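Alpha-glucosidase (Pseudoalteromonas sp. K8, PDB 5HQA) probably hydrolyses alpha-glucosidic linkages as a calcium-containing, chloride-activated family 97 glycoside hydrolase, and binds the inhibitor acarbose. Local coordinates at residues Phe480-Met483 against Leu484-Pro487. Numbering follows the deposited sequence.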
# COMPACT_ATOMS: atom_id res chain seq x y z
N PHE A 480 3.88 2.01 -9.79
CA PHE A 480 4.10 3.45 -9.83
C PHE A 480 2.89 4.23 -9.32
O PHE A 480 2.84 5.46 -9.46
CB PHE A 480 4.45 3.90 -11.25
CG PHE A 480 5.68 3.24 -11.81
CD1 PHE A 480 6.95 3.76 -11.55
CD2 PHE A 480 5.58 2.09 -12.59
CE1 PHE A 480 8.08 3.15 -12.05
CE2 PHE A 480 6.71 1.47 -13.10
CZ PHE A 480 7.97 2.00 -12.84
N THR A 481 1.92 3.54 -8.73
CA THR A 481 0.76 4.21 -8.17
C THR A 481 0.55 3.69 -6.76
O THR A 481 1.13 4.22 -5.80
CB THR A 481 -0.46 3.97 -9.07
OG1 THR A 481 -0.67 2.56 -9.24
CG2 THR A 481 -0.26 4.61 -10.45
N ARG A 482 -0.26 2.63 -6.62
CA ARG A 482 -0.55 2.04 -5.31
C ARG A 482 0.72 1.76 -4.50
O ARG A 482 0.76 2.02 -3.29
CB ARG A 482 -1.36 0.76 -5.50
CG ARG A 482 -1.39 -0.16 -4.29
CD ARG A 482 -2.16 0.45 -3.11
NE ARG A 482 -2.17 -0.48 -1.99
CZ ARG A 482 -1.14 -0.66 -1.16
NH1 ARG A 482 -1.23 -1.55 -0.18
NH2 ARG A 482 -0.03 0.05 -1.30
N MET A 483 1.77 1.23 -5.14
CA MET A 483 2.94 0.83 -4.37
C MET A 483 3.75 2.03 -3.88
O MET A 483 4.59 1.86 -2.98
CB MET A 483 3.84 -0.10 -5.19
CG MET A 483 3.18 -1.43 -5.57
SD MET A 483 2.32 -2.29 -4.22
CE MET A 483 3.70 -2.73 -3.17
N LEU A 484 3.52 3.23 -4.42
CA LEU A 484 4.14 4.42 -3.83
C LEU A 484 3.63 4.69 -2.42
O LEU A 484 4.31 5.37 -1.64
CB LEU A 484 3.91 5.64 -4.72
CG LEU A 484 4.39 5.55 -6.18
CD1 LEU A 484 4.18 6.90 -6.86
CD2 LEU A 484 5.85 5.12 -6.27
N ALA A 485 2.44 4.19 -2.08
CA ALA A 485 1.89 4.43 -0.75
C ALA A 485 2.54 3.56 0.32
O ALA A 485 2.61 3.98 1.48
CB ALA A 485 0.37 4.20 -0.75
N GLY A 486 3.03 2.37 -0.04
CA GLY A 486 3.59 1.45 0.92
C GLY A 486 3.30 -0.00 0.57
O GLY A 486 2.79 -0.30 -0.52
N PRO A 487 3.60 -0.93 1.48
CA PRO A 487 3.51 -2.37 1.14
C PRO A 487 2.09 -2.81 0.80
O PRO A 487 1.10 -2.24 1.27
CB PRO A 487 4.01 -3.07 2.41
CG PRO A 487 3.96 -2.03 3.51
CD PRO A 487 4.19 -0.71 2.81
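T481 O, just before the helix, accepts the N-H of L484 at 2.9 Å, and R482 O that of A485 at 3.0 Å: i to i+3 bonds that wind R482-A485 into one short, weakly bonded helical turn. A weak third bond, G486 N to M483 O, closes it. G486 then leaves the helix with phi 145°, a conformation in which a CB would be jammed against the preceding carbonyl, and P487 stiffens the exit. R482 spans this exit. Its guanidinium reaches forward edge-on because chi1 (163°) sends CG away from the backbone N and the chain bends at chi2: NH1 meets P487 O almost in the guanidinium plane (2.8 Å, with an N-H...O angle of 166°), while NH2 approaches G486 O from above the carbonyl plane (2.9 Å). NH1 also bonds E455 O, the backbone of a calcium ligand. L484 lays CD1 beside F480 O (3.3 Å), and the aliphatic side chain suits a place against L240 and V241 of helix 237-241. A lysine in place of R482 would probably lose the two-pronged grip, leaving at least one carbonyl without its donor. One buried cation thus satisfies successive carbonyls beyond the helix end and ties this turn to the backbone beside the calcium site.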